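PDB 6A6E: cysteine desulfurase from Fervidobacterium islandicum, which probably uses pyridoxal-5'-phosphate to take sulfur from cysteine, yielding alanine and an enzyme-bound persulfide for the Suf sulfur-mobilising system. Local coordinates for residues Ala399-Tyr404 and Glu408-Leu413; Tyr321-Met326 and Val332-Pro337; His360-Asn365 and Lys418-Trp423; Val383-Ser388 and Phe392-Val397; Glu123-Ile128 and Glu172-Pro177. All blocks are in the same frame, centred on the assembly; numbering follows the deposited sequence.

Interaction 1: Ala399-Tyr404 and Glu408-Leu413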
# COMPACT_ATOMS: atom_id res chain seq x y z
N ALA A 399 -11.35 -4.30 24.82
CA ALA A 399 -10.36 -5.35 24.99
C ALA A 399 -10.63 -6.46 23.95
O ALA A 399 -11.73 -6.93 23.81
CB ALA A 399 -10.35 -5.92 26.40
N SER A 400 -9.57 -6.84 23.25
CA SER A 400 -9.69 -7.79 22.15
C SER A 400 -8.57 -8.83 22.23
O SER A 400 -7.41 -8.47 22.50
CB SER A 400 -9.70 -7.01 20.84
OG SER A 400 -8.55 -6.16 20.69
N VAL A 401 -8.91 -10.10 21.97
CA VAL A 401 -7.99 -11.21 22.16
C VAL A 401 -7.58 -11.83 20.82
O VAL A 401 -8.33 -11.75 19.83
CB VAL A 401 -8.58 -12.35 23.06
CG1 VAL A 401 -8.76 -11.87 24.47
CG2 VAL A 401 -9.96 -12.82 22.57
N TYR A 402 -6.40 -12.46 20.83
CA TYR A 402 -5.94 -13.20 19.66
C TYR A 402 -4.97 -14.31 20.11
O TYR A 402 -4.90 -14.65 21.30
CB TYR A 402 -5.28 -12.21 18.64
CG TYR A 402 -5.18 -12.78 17.21
CD1 TYR A 402 -6.28 -13.30 16.57
CD2 TYR A 402 -4.00 -12.73 16.50
CE1 TYR A 402 -6.23 -13.79 15.29
CE2 TYR A 402 -3.94 -13.22 15.20
CZ TYR A 402 -5.05 -13.76 14.60
OH TYR A 402 -4.98 -14.24 13.32
N LEU A 403 -4.24 -14.87 19.15
CA LEU A 403 -3.56 -16.14 19.27
C LEU A 403 -2.69 -16.31 20.51
O LEU A 403 -2.78 -17.34 21.21
CB LEU A 403 -2.65 -16.34 18.04
CG LEU A 403 -1.78 -17.58 18.03
CD1 LEU A 403 -2.70 -18.78 18.11
CD2 LEU A 403 -0.92 -17.69 16.80
N TYR A 404 -1.83 -15.32 20.74
CA TYR A 404 -0.81 -15.31 21.75
C TYR A 404 -1.37 -14.78 23.12
O TYR A 404 -0.61 -14.52 24.04
CB TYR A 404 0.42 -14.44 21.28
CG TYR A 404 -0.03 -13.16 20.55
CD1 TYR A 404 -0.77 -12.15 21.21
CD2 TYR A 404 0.18 -13.02 19.18
CE1 TYR A 404 -1.25 -11.03 20.54
CE2 TYR A 404 -0.33 -11.91 18.46
CZ TYR A 404 -1.03 -10.92 19.14
OH TYR A 404 -1.53 -9.87 18.47
N GLU A 408 -4.66 -16.00 31.75
CA GLU A 408 -3.99 -15.11 32.69
C GLU A 408 -3.98 -13.62 32.27
O GLU A 408 -4.19 -12.72 33.12
CB GLU A 408 -2.58 -15.59 32.98
CG GLU A 408 -1.92 -14.67 33.99
CD GLU A 408 -0.51 -15.06 34.34
OE1 GLU A 408 -0.36 -15.97 35.18
OE2 GLU A 408 0.43 -14.42 33.81
N ASP A 409 -3.75 -13.35 30.97
CA ASP A 409 -3.87 -11.98 30.43
C ASP A 409 -5.21 -11.39 30.79
O ASP A 409 -5.32 -10.25 31.24
CB ASP A 409 -3.74 -11.97 28.89
CG ASP A 409 -2.36 -12.28 28.39
OD1 ASP A 409 -1.36 -12.03 29.12
OD2 ASP A 409 -2.24 -12.69 27.18
N ILE A 410 -6.24 -12.15 30.55
CA ILE A 410 -7.57 -11.70 30.86
C ILE A 410 -7.74 -11.42 32.40
O ILE A 410 -8.34 -10.37 32.79
CB ILE A 410 -8.57 -12.71 30.32
CG1 ILE A 410 -8.53 -12.67 28.79
CG2 ILE A 410 -9.98 -12.42 30.80
CD1 ILE A 410 -9.34 -13.73 28.09
N ASP A 411 -7.18 -12.30 33.24
CA ASP A 411 -7.22 -12.11 34.71
C ASP A 411 -6.49 -10.83 35.13
O ASP A 411 -6.93 -10.13 36.05
CB ASP A 411 -6.57 -13.30 35.45
CG ASP A 411 -7.39 -14.58 35.34
OD1 ASP A 411 -8.54 -14.52 34.99
OD2 ASP A 411 -6.88 -15.68 35.61
N VAL A 412 -5.39 -10.50 34.46
CA VAL A 412 -4.78 -9.19 34.69
C VAL A 412 -5.71 -8.03 34.32
O VAL A 412 -5.77 -7.02 35.06
CB VAL A 412 -3.40 -9.05 34.02
CG1 VAL A 412 -2.77 -7.68 34.27
CG2 VAL A 412 -2.48 -10.16 34.51
N LEU A 413 -6.43 -8.14 33.18
CA LEU A 413 -7.36 -7.09 32.78
C LEU A 413 -8.39 -6.90 33.91
O LEU A 413 -8.68 -5.77 34.30
CB LEU A 413 -8.07 -7.45 31.46
CG LEU A 413 -9.30 -6.60 31.13
CD1 LEU A 413 -8.88 -5.16 30.89
CD2 LEU A 413 -10.07 -7.11 29.94
O HOH W 1 0.14 -12.87 26.14
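Ala399 faces Leu413 and Val401 faces Ile410, with CA separations of 8.5 and 8.7 Å, so the chain leaving strand 396-400 runs counter to the opening turns of helix 407-423. At the strand end Ala399 CB meets one methyl of Leu413, CD2, at 3.7 Å. A step further on, Val401 CG1 touches Ile410 CD1 at 4.1 Å, the two side chains crossing at about a right angle. The Ile410 branch that does this has CG1 set opposite the carbonyl carbon (chi1 -68°). From helix 308-327, Leu318 packs on Val401, and Tyr321 and Leu322 on Ile410. Toward the turn the contact becomes polar. Tyr404 O and Asp409 OD2 are both acceptors, and one water donates to each, at 2.8 Å to Tyr404 O and 2.6 Å to Asp409 OD2. The other carboxylate oxygen of Asp409 pairs with Arg33. The chemistry thus divides: methyl packing holds the strand end and the chain leaving it against the helix, while a bridging water reconciles two oxygens that could not bond each other directly.

Interaction 2: Tyr321-Met326 and Val332-Pro337; sequences YLLEKM and VEVYGP
Met326 and Leu323, on one side of helix 308-327, make the apolar contacts with Val332 and Val334. Met326 does most of the covering: its chain bends at chi2 and chi3, which carries CE to 4.0 Å from Val332 CG1, while its CB lies 4.3 Å from Val334 CG2. The other valine methyl, Val334 CG1, is met by Leu323 CD1, also at 4.3 Å. Phe348 of the neighbouring strand 345-350 packs beside Met326 and Val332. The polar bonds stay within each segment or go to other parts of the chain. In 332-337, Glu333, whose CB points away from the helix, accepts a 2.7 Å hydrogen bond from Tyr335 OH through the anti lone pair of OE1, and the same OE1 also bonds Ser388 OG. No hydrogen bond joins the two segments. Their axes approach to 10.5 Å, at 137° between their directions. Helix 308-327 thus packs on strand 332-334, the outermost strand of the smaller sheet, as part of the helix-on-sheet layering of the small domain in a fold-type-I PLP enzyme.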
# COMPACT_ATOMS: atom_id res chain seq x y z
N TYR A 321 -14.31 -16.97 27.87
CA TYR A 321 -13.75 -16.56 29.17
C TYR A 321 -13.73 -15.01 29.40
O TYR A 321 -14.07 -14.52 30.46
CB TYR A 321 -12.37 -17.12 29.31
CG TYR A 321 -11.78 -16.98 30.70
CD1 TYR A 321 -12.15 -17.86 31.77
CD2 TYR A 321 -10.80 -16.05 30.94
CE1 TYR A 321 -11.57 -17.72 33.02
CE2 TYR A 321 -10.23 -15.88 32.19
CZ TYR A 321 -10.59 -16.73 33.22
OH TYR A 321 -9.93 -16.53 34.41
N LEU A 322 -13.32 -14.25 28.40
CA LEU A 322 -13.33 -12.78 28.53
C LEU A 322 -14.76 -12.32 28.76
O LEU A 322 -15.02 -11.54 29.70
CB LEU A 322 -12.76 -12.10 27.27
CG LEU A 322 -12.91 -10.58 27.16
CD1 LEU A 322 -12.16 -9.89 28.32
CD2 LEU A 322 -12.38 -10.11 25.80
N LEU A 323 -15.69 -12.76 27.93
CA LEU A 323 -17.05 -12.28 28.08
C LEU A 323 -17.67 -12.73 29.45
O LEU A 323 -18.32 -11.93 30.10
CB LEU A 323 -17.88 -12.75 26.92
CG LEU A 323 -19.28 -12.17 26.83
CD1 LEU A 323 -19.25 -10.73 26.34
CD2 LEU A 323 -20.07 -13.00 25.86
N GLU A 324 -17.41 -13.97 29.89
CA GLU A 324 -17.85 -14.46 31.22
C GLU A 324 -17.35 -13.60 32.37
O GLU A 324 -18.11 -13.21 33.23
CB GLU A 324 -17.37 -15.90 31.41
CG GLU A 324 -17.73 -16.55 32.73
CD GLU A 324 -16.92 -17.82 32.95
OE1 GLU A 324 -15.88 -17.75 33.65
OE2 GLU A 324 -17.28 -18.87 32.39
N LYS A 325 -16.04 -13.35 32.40
CA LYS A 325 -15.47 -12.58 33.46
C LYS A 325 -15.98 -11.14 33.45
O LYS A 325 -16.11 -10.54 34.54
CB LYS A 325 -13.94 -12.60 33.39
CG LYS A 325 -13.33 -13.96 33.67
CD LYS A 325 -13.85 -14.53 34.99
CE LYS A 325 -12.92 -15.59 35.50
NZ LYS A 325 -13.67 -16.66 36.22
N MET A 326 -16.24 -10.59 32.26
CA MET A 326 -16.70 -9.21 32.17
C MET A 326 -18.11 -9.11 32.66
O MET A 326 -18.45 -8.17 33.36
CB MET A 326 -16.58 -8.60 30.78
CG MET A 326 -15.15 -8.40 30.33
SD MET A 326 -14.21 -7.14 31.21
CE MET A 326 -15.29 -5.81 30.79
N VAL A 332 -19.51 -2.56 35.49
CA VAL A 332 -19.29 -2.33 34.00
C VAL A 332 -20.56 -2.48 33.20
O VAL A 332 -21.40 -3.25 33.57
CB VAL A 332 -18.29 -3.35 33.45
CG1 VAL A 332 -18.09 -3.17 31.95
CG2 VAL A 332 -16.99 -3.28 34.24
N GLU A 333 -20.73 -1.69 32.15
CA GLU A 333 -21.79 -1.87 31.13
C GLU A 333 -21.11 -2.47 29.83
O GLU A 333 -20.15 -1.90 29.33
CB GLU A 333 -22.43 -0.54 30.82
CG GLU A 333 -23.57 -0.61 29.82
CD GLU A 333 -24.30 0.72 29.68
OE1 GLU A 333 -23.81 1.65 28.96
OE2 GLU A 333 -25.43 0.83 30.27
N VAL A 334 -21.60 -3.63 29.35
CA VAL A 334 -21.05 -4.38 28.21
C VAL A 334 -21.94 -4.20 26.96
O VAL A 334 -23.13 -4.23 27.07
CB VAL A 334 -20.87 -5.86 28.55
CG1 VAL A 334 -20.52 -6.69 27.32
CG2 VAL A 334 -19.76 -5.98 29.56
N TYR A 335 -21.36 -3.97 25.79
CA TYR A 335 -22.15 -3.83 24.56
C TYR A 335 -22.06 -5.05 23.69
O TYR A 335 -21.12 -5.83 23.79
CB TYR A 335 -21.81 -2.51 23.80
CG TYR A 335 -21.74 -1.35 24.78
CD1 TYR A 335 -22.87 -0.73 25.26
CD2 TYR A 335 -20.53 -0.97 25.32
CE1 TYR A 335 -22.83 0.27 26.22
CE2 TYR A 335 -20.44 0.05 26.26
CZ TYR A 335 -21.60 0.63 26.75
OH TYR A 335 -21.47 1.62 27.69
N GLY A 336 -23.05 -5.24 22.84
CA GLY A 336 -23.07 -6.37 21.92
C GLY A 336 -23.93 -7.52 22.44
O GLY A 336 -24.50 -7.43 23.50
N PRO A 337 -24.04 -8.61 21.66
CA PRO A 337 -24.84 -9.78 22.01
C PRO A 337 -24.21 -10.58 23.12
O PRO A 337 -22.99 -10.67 23.24
CB PRO A 337 -24.82 -10.61 20.69
CG PRO A 337 -23.46 -10.24 20.10
CD PRO A 337 -23.39 -8.77 20.34

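Interaction 3: His360-Asn365 and Lys418-Trp423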
# COMPACT_ATOMS: atom_id res chain seq x y z
N HIS A 360 -5.83 4.45 30.22
CA HIS A 360 -4.60 5.02 30.67
C HIS A 360 -4.08 4.23 31.88
O HIS A 360 -2.95 3.80 31.90
CB HIS A 360 -4.75 6.51 31.04
CG HIS A 360 -3.51 7.02 31.69
ND1 HIS A 360 -2.38 7.30 30.98
CD2 HIS A 360 -3.18 7.13 33.01
CE1 HIS A 360 -1.40 7.61 31.83
NE2 HIS A 360 -1.86 7.51 33.07
N ILE A 361 -4.94 3.98 32.86
CA ILE A 361 -4.52 3.30 34.12
C ILE A 361 -4.16 1.84 33.81
O ILE A 361 -3.11 1.36 34.22
CB ILE A 361 -5.59 3.41 35.24
CG1 ILE A 361 -5.73 4.85 35.71
CG2 ILE A 361 -5.21 2.50 36.40
CD1 ILE A 361 -7.06 5.19 36.38
N LEU A 362 -4.96 1.19 32.98
CA LEU A 362 -4.64 -0.21 32.54
C LEU A 362 -3.26 -0.33 31.97
O LEU A 362 -2.45 -1.23 32.39
CB LEU A 362 -5.67 -0.77 31.55
CG LEU A 362 -7.00 -1.10 32.19
CD1 LEU A 362 -7.96 -1.66 31.17
CD2 LEU A 362 -6.76 -2.13 33.25
N ASP A 363 -2.91 0.63 31.12
CA ASP A 363 -1.58 0.65 30.50
C ASP A 363 -0.41 1.04 31.47
O ASP A 363 0.61 0.35 31.56
CB ASP A 363 -1.57 1.62 29.28
CG ASP A 363 -0.16 1.88 28.74
OD1 ASP A 363 0.55 0.98 28.24
OD2 ASP A 363 0.26 3.04 28.81
N GLU A 364 -0.56 2.13 32.21
CA GLU A 364 0.57 2.60 33.00
C GLU A 364 0.78 1.69 34.24
O GLU A 364 1.91 1.27 34.53
CB GLU A 364 0.37 4.05 33.40
CG GLU A 364 1.68 4.81 33.41
CD GLU A 364 1.59 6.04 34.26
OE1 GLU A 364 1.98 5.93 35.44
OE2 GLU A 364 1.11 7.10 33.76
N ASN A 365 -0.31 1.29 34.88
CA ASN A 365 -0.24 0.57 36.16
C ASN A 365 -0.40 -0.92 36.04
O ASN A 365 -0.09 -1.60 37.00
CB ASN A 365 -1.27 1.14 37.14
CG ASN A 365 -1.06 2.64 37.36
OD1 ASN A 365 -1.70 3.48 36.73
ND2 ASN A 365 -0.08 2.98 38.16
N LYS A 418 -10.87 -3.78 38.53
CA LYS A 418 -11.29 -3.71 39.95
C LYS A 418 -10.59 -2.58 40.66
O LYS A 418 -11.24 -1.84 41.39
CB LYS A 418 -11.00 -5.03 40.63
CG LYS A 418 -12.08 -6.00 40.29
CD LYS A 418 -11.74 -7.41 40.73
CE LYS A 418 -12.99 -8.25 40.72
NZ LYS A 418 -12.62 -9.67 40.70
N TYR A 419 -9.26 -2.50 40.45
CA TYR A 419 -8.41 -1.44 40.92
C TYR A 419 -8.90 -0.08 40.52
O TYR A 419 -8.84 0.88 41.32
CB TYR A 419 -6.99 -1.60 40.40
CG TYR A 419 -6.06 -0.50 40.84
CD1 TYR A 419 -6.06 0.73 40.20
CD2 TYR A 419 -5.20 -0.68 41.93
CE1 TYR A 419 -5.24 1.75 40.63
CE2 TYR A 419 -4.36 0.33 42.36
CZ TYR A 419 -4.40 1.53 41.71
OH TYR A 419 -3.58 2.54 42.13
N ILE A 420 -9.30 0.04 39.25
CA ILE A 420 -9.77 1.33 38.74
C ILE A 420 -11.09 1.71 39.45
O ILE A 420 -11.33 2.89 39.74
CB ILE A 420 -9.95 1.35 37.17
CG1 ILE A 420 -8.58 1.32 36.49
CG2 ILE A 420 -10.70 2.61 36.73
CD1 ILE A 420 -8.57 0.77 35.10
N ARG A 421 -11.95 0.75 39.71
CA ARG A 421 -13.21 1.06 40.45
C ARG A 421 -12.87 1.55 41.87
O ARG A 421 -13.32 2.58 42.25
CB ARG A 421 -14.15 -0.14 40.52
CG ARG A 421 -15.57 0.28 40.92
CD ARG A 421 -16.33 -0.75 41.76
NE ARG A 421 -15.56 -1.34 42.87
CZ ARG A 421 -15.67 -1.02 44.17
NH1 ARG A 421 -16.54 -0.08 44.59
NH2 ARG A 421 -14.90 -1.63 45.07
N ARG A 422 -12.02 0.83 42.60
CA ARG A 422 -11.61 1.22 43.97
C ARG A 422 -10.89 2.56 44.00
O ARG A 422 -11.04 3.27 44.99
CB ARG A 422 -10.67 0.18 44.61
CG ARG A 422 -11.27 -1.18 44.96
CD ARG A 422 -10.39 -1.96 45.96
NE ARG A 422 -9.03 -2.22 45.45
CZ ARG A 422 -8.70 -3.22 44.61
NH1 ARG A 422 -9.61 -4.09 44.17
NH2 ARG A 422 -7.43 -3.34 44.18
N TRP A 423 -10.12 2.91 42.96
CA TRP A 423 -9.40 4.19 42.92
C TRP A 423 -10.32 5.40 42.72
O TRP A 423 -10.06 6.47 43.30
CB TRP A 423 -8.29 4.22 41.86
CG TRP A 423 -7.66 5.60 41.73
CD1 TRP A 423 -8.00 6.56 40.84
CD2 TRP A 423 -6.64 6.19 42.58
NE1 TRP A 423 -7.26 7.69 41.05
CE2 TRP A 423 -6.41 7.50 42.10
CE3 TRP A 423 -5.89 5.74 43.68
CZ2 TRP A 423 -5.48 8.38 42.69
CZ3 TRP A 423 -4.94 6.61 44.27
CH2 TRP A 423 -4.76 7.93 43.77
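Tyr419 is the first residue of 418-423 to touch the other helix, its CD1 lying 4.3 Å from Ile361 CG2. Its ring also makes an edge-to-face contact with Phe366, just beyond the partner segment. Ile420 comes next and carries most of the contact. A chi1 of -71° swings its longer branch away from its own carbonyl and along Ile361 toward Leu362. Ile420 CG1 reaches Ile361 CG2 at 3.6 Å as the two isoleucines slide past each other in opposite directions. At the branch end, Ile420 CD1 sits 3.8 Å from Leu362 CG, and these two side chains cross at about a right angle. An alanine here is likely to open a gap between the two helices where CG1 and CD1 now lie on Ile361 and Leu362. The segment axes pass 10.5 Å apart at 114°. Behind the interface, Asp363 bonds Thr70 of the second subunit. No hydrogen bond joins the two segments; their contact rests on the fit of Ile361, Leu362 and Ile420, with the Tyr419 ring at its margin.

Interaction 4: Val383-Ser388 and Phe392-Val397; sequences VLAKGS and FPNSTV
Phe392 lays one face of its ring against the backbone of helix 378-387: Ala385 N stands 3.8 Å above the plane, offset toward the rim, with Leu384 C over the same face. Ala385 CA makes an off-centre CH-pi contact, 4.0 Å from the Phe392 centroid and 30° from the normal. On the same side of the ring but beyond its outline, Ala385 CB is 3.5 Å from Phe392 CD2, and Leu384 CB touches Phe392 CZ at 3.9 Å. At the base of the ring, Ser388 OG lies 3.6 Å from Phe392 CB. The ring gets there because CG extends anti to the backbone N (chi1 -175°). A serine in its place would probably leave the Ala385 backbone without its aromatic cover and open a gap beside Leu384 and Ala385. Besides its carboxylate partner, Ser388 OG is bonded to Ile390 N, and Thr396 OG1 bonds His375, the neighbour of Cys376, which is modified as a persulfide. Across the contact itself no hydrogen bond forms: aromatic and aliphatic surfaces join the segments, and the Ser388 and Thr396 hydroxyls find partners outside them.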
# COMPACT_ATOMS: atom_id res chain seq x y z
N VAL A 383 -26.38 4.86 18.52
CA VAL A 383 -27.21 3.71 18.82
C VAL A 383 -26.96 3.17 20.22
O VAL A 383 -27.89 2.87 20.93
CB VAL A 383 -27.01 2.59 17.75
CG1 VAL A 383 -27.79 1.32 18.07
CG2 VAL A 383 -27.36 3.13 16.36
N LEU A 384 -25.71 3.01 20.64
CA LEU A 384 -25.45 2.45 21.98
C LEU A 384 -25.90 3.38 23.15
O LEU A 384 -26.25 2.92 24.24
CB LEU A 384 -23.98 2.10 22.16
CG LEU A 384 -23.36 1.13 21.16
CD1 LEU A 384 -21.88 0.95 21.46
CD2 LEU A 384 -24.04 -0.21 21.24
N ALA A 385 -25.87 4.67 22.88
CA ALA A 385 -26.24 5.67 23.85
C ALA A 385 -27.70 5.45 24.27
O ALA A 385 -27.99 5.46 25.45
CB ALA A 385 -26.04 7.05 23.26
N LYS A 386 -28.59 5.17 23.32
CA LYS A 386 -29.99 4.93 23.65
C LYS A 386 -30.20 3.78 24.61
O LYS A 386 -31.06 3.87 25.46
CB LYS A 386 -30.84 4.72 22.41
CG LYS A 386 -30.93 5.92 21.49
CD LYS A 386 -31.91 5.59 20.36
CE LYS A 386 -31.47 6.15 19.02
NZ LYS A 386 -31.46 7.64 19.03
N GLY A 387 -29.43 2.71 24.52
CA GLY A 387 -29.57 1.63 25.49
C GLY A 387 -28.72 1.70 26.73
O GLY A 387 -28.79 0.81 27.57
N SER A 388 -27.84 2.68 26.85
CA SER A 388 -27.05 2.77 28.02
C SER A 388 -27.92 3.04 29.28
O SER A 388 -28.92 3.73 29.19
CB SER A 388 -26.03 3.88 27.90
OG SER A 388 -25.21 3.88 29.08
N PHE A 392 -23.62 7.86 29.53
CA PHE A 392 -22.87 7.28 28.42
C PHE A 392 -21.92 8.32 27.82
O PHE A 392 -22.36 9.35 27.30
CB PHE A 392 -23.82 6.71 27.34
CG PHE A 392 -23.10 5.98 26.20
CD1 PHE A 392 -22.57 4.73 26.39
CD2 PHE A 392 -23.00 6.56 24.93
CE1 PHE A 392 -21.92 4.06 25.36
CE2 PHE A 392 -22.37 5.90 23.88
CZ PHE A 392 -21.82 4.65 24.10
N PRO A 393 -20.62 8.02 27.83
CA PRO A 393 -19.61 8.96 27.40
C PRO A 393 -19.43 9.07 25.91
O PRO A 393 -18.49 9.70 25.49
CB PRO A 393 -18.35 8.41 28.07
CG PRO A 393 -18.60 6.96 28.19
CD PRO A 393 -20.05 6.82 28.45
N ASN A 394 -20.27 8.45 25.11
CA ASN A 394 -20.18 8.52 23.63
C ASN A 394 -18.94 7.89 23.03
O ASN A 394 -18.49 8.26 21.94
CB ASN A 394 -20.36 9.96 23.15
CG ASN A 394 -21.77 10.47 23.42
OD1 ASN A 394 -22.76 9.73 23.31
ND2 ASN A 394 -21.85 11.73 23.81
N SER A 395 -18.45 6.90 23.75
CA SER A 395 -17.26 6.16 23.46
C SER A 395 -17.24 4.99 24.40
O SER A 395 -18.07 4.91 25.32
CB SER A 395 -15.99 7.00 23.66
OG SER A 395 -16.04 7.70 24.88
N THR A 396 -16.30 4.05 24.16
CA THR A 396 -16.16 2.87 25.01
C THR A 396 -14.72 2.48 25.12
O THR A 396 -13.88 2.99 24.41
CB THR A 396 -16.94 1.61 24.49
OG1 THR A 396 -16.13 0.90 23.56
CG2 THR A 396 -18.29 1.98 23.86
N VAL A 397 -14.47 1.55 26.03
CA VAL A 397 -13.22 0.91 26.18
C VAL A 397 -13.39 -0.42 25.41
O VAL A 397 -14.49 -0.98 25.35
CB VAL A 397 -12.90 0.63 27.67
CG1 VAL A 397 -11.55 -0.05 27.82
CG2 VAL A 397 -12.89 1.91 28.49

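Interaction 5: Glu123-Ile128 and Glu172-Pro177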
# COMPACT_ATOMS: atom_id res chain seq x y z
N GLU A 123 -29.87 6.51 -7.98
CA GLU A 123 -31.13 5.91 -7.52
C GLU A 123 -31.21 4.37 -7.35
O GLU A 123 -32.26 3.87 -6.95
CB GLU A 123 -32.27 6.39 -8.43
CG GLU A 123 -32.25 7.91 -8.62
CD GLU A 123 -33.63 8.47 -8.75
OE1 GLU A 123 -34.39 7.93 -9.58
OE2 GLU A 123 -33.93 9.43 -8.00
N ASP A 124 -30.13 3.61 -7.63
CA ASP A 124 -29.99 2.31 -6.99
C ASP A 124 -29.77 2.54 -5.51
O ASP A 124 -29.41 3.65 -5.07
CB ASP A 124 -28.81 1.53 -7.52
CG ASP A 124 -29.05 0.95 -8.88
OD1 ASP A 124 -30.21 0.85 -9.29
OD2 ASP A 124 -28.08 0.61 -9.56
N THR A 125 -29.95 1.50 -4.74
CA THR A 125 -29.72 1.59 -3.28
C THR A 125 -28.63 0.61 -2.90
O THR A 125 -28.61 -0.50 -3.43
CB THR A 125 -30.98 1.21 -2.47
OG1 THR A 125 -31.97 2.17 -2.74
CG2 THR A 125 -30.75 1.18 -0.96
N VAL A 126 -27.74 1.09 -2.03
CA VAL A 126 -26.76 0.31 -1.36
C VAL A 126 -27.27 0.15 0.04
O VAL A 126 -27.47 1.15 0.71
CB VAL A 126 -25.36 1.01 -1.24
CG1 VAL A 126 -24.39 0.07 -0.56
CG2 VAL A 126 -24.84 1.35 -2.60
N LEU A 127 -27.35 -1.08 0.51
CA LEU A 127 -27.73 -1.38 1.87
C LEU A 127 -26.49 -1.79 2.69
O LEU A 127 -25.83 -2.79 2.39
CB LEU A 127 -28.68 -2.56 1.89
CG LEU A 127 -29.17 -3.08 3.25
CD1 LEU A 127 -29.92 -1.97 3.97
CD2 LEU A 127 -30.07 -4.30 3.04
N ILE A 128 -26.25 -1.07 3.78
CA ILE A 128 -25.21 -1.44 4.76
C ILE A 128 -25.82 -1.62 6.14
O ILE A 128 -27.02 -1.58 6.26
CB ILE A 128 -24.07 -0.41 4.77
CG1 ILE A 128 -24.54 0.96 5.16
CG2 ILE A 128 -23.45 -0.33 3.38
CD1 ILE A 128 -23.42 2.00 5.10
N GLU A 172 -38.36 -6.41 3.70
CA GLU A 172 -39.71 -5.92 3.39
C GLU A 172 -39.67 -4.50 2.94
O GLU A 172 -40.24 -4.13 1.93
CB GLU A 172 -40.59 -6.03 4.61
CG GLU A 172 -40.75 -7.46 5.08
CD GLU A 172 -41.65 -7.56 6.29
OE1 GLU A 172 -42.09 -6.50 6.82
OE2 GLU A 172 -41.93 -8.71 6.68
N SER A 173 -38.93 -3.71 3.69
CA SER A 173 -38.74 -2.29 3.46
C SER A 173 -37.77 -1.88 2.29
O SER A 173 -38.01 -0.92 1.53
CB SER A 173 -38.22 -1.77 4.78
OG SER A 173 -38.17 -0.40 4.75
N ILE A 174 -36.68 -2.62 2.13
CA ILE A 174 -35.73 -2.39 1.02
C ILE A 174 -35.65 -3.70 0.28
O ILE A 174 -34.76 -4.50 0.53
CB ILE A 174 -34.30 -2.06 1.54
CG1 ILE A 174 -34.32 -0.97 2.62
CG2 ILE A 174 -33.36 -1.73 0.37
CD1 ILE A 174 -34.47 0.43 2.09
N PRO A 175 -36.60 -3.97 -0.62
CA PRO A 175 -36.64 -5.37 -1.13
C PRO A 175 -35.61 -5.77 -2.16
O PRO A 175 -35.26 -6.94 -2.24
CB PRO A 175 -38.02 -5.44 -1.78
CG PRO A 175 -38.37 -4.01 -2.07
CD PRO A 175 -37.85 -3.25 -0.91
N ASN A 176 -35.13 -4.81 -2.96
CA ASN A 176 -34.24 -5.11 -4.09
C ASN A 176 -32.98 -4.20 -4.10
O ASN A 176 -32.73 -3.47 -5.05
CB ASN A 176 -35.05 -4.98 -5.40
CG ASN A 176 -34.34 -5.56 -6.61
OD1 ASN A 176 -33.56 -6.53 -6.54
ND2 ASN A 176 -34.61 -4.95 -7.76
N PRO A 177 -32.17 -4.26 -3.04
CA PRO A 177 -30.94 -3.46 -3.10
C PRO A 177 -29.99 -3.92 -4.19
O PRO A 177 -29.79 -5.11 -4.41
CB PRO A 177 -30.32 -3.65 -1.70
CG PRO A 177 -30.89 -4.91 -1.15
CD PRO A 177 -32.30 -4.98 -1.76
O HOH W 2 -31.40 -0.65 -5.73
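Thr125 and Leu127 of strand 125-129 receive Ile174 and Pro177, which belong to the link between helix 164-173 and strand 179-183. This is part of a beta-alpha-beta crossover in the larger, mostly parallel sheet of the fold-type-I PLP enzymes: the chain leaves strand 150-154, passes through the helix and returns as strand 179-183, with 125-129 lying between those two strands. In the first shell, Thr125 CG2 meets Ile174 CG2 at 4.1 Å, the side chains crossing at about a right angle. The threonine turns this methyl to the isoleucine by holding it anti to its own backbone N, which leaves OG1 beside that nitrogen (chi1 -65°). Pro177 CB does the rest, lying 4.1 Å from Leu127 CB and 4.0 Å from Thr125 O. The chain breaks from the helix at Ile174, whose CB points in toward the strand. Farther out, Ala152 packs on both Thr125 and Ile174, and Phe202 on both Leu127 and Pro177. Sheet pairing holds the two segments side by side: Thr125 bonds the backbone of Lys178, whose NZ forms a salt bridge with Asp124. Where the strand begins, one water accepts from Thr125 N at 2.8 Å and donates to Asn176 O at 3.2 Å.

In the fold
Interactions 1 to 4 cluster around the smaller sheet, whereas interaction 5 stands apart in the larger one, its centre about 40 Å from that of interaction 1. Interaction 1 is wholly buried; the other four are partly buried. Helix 407-423 serves interactions 1 and 3, which meet where Leu413 CD1 lies 3.6 Å from Leu362 CD1. Strand 396-400 is shared by interactions 1 and 4. Interactions 1 and 2 are tied by a probable hydrogen bond between Asp411 and Tyr321, and interactions 2 and 4 by the packing of Tyr335 on Phe392 and Thr396. Chemistry varies with place: mainly aliphatic in 2 and 3, centred on a phenylalanine ring in 4, and apolar with one bridging water in 1 and 5.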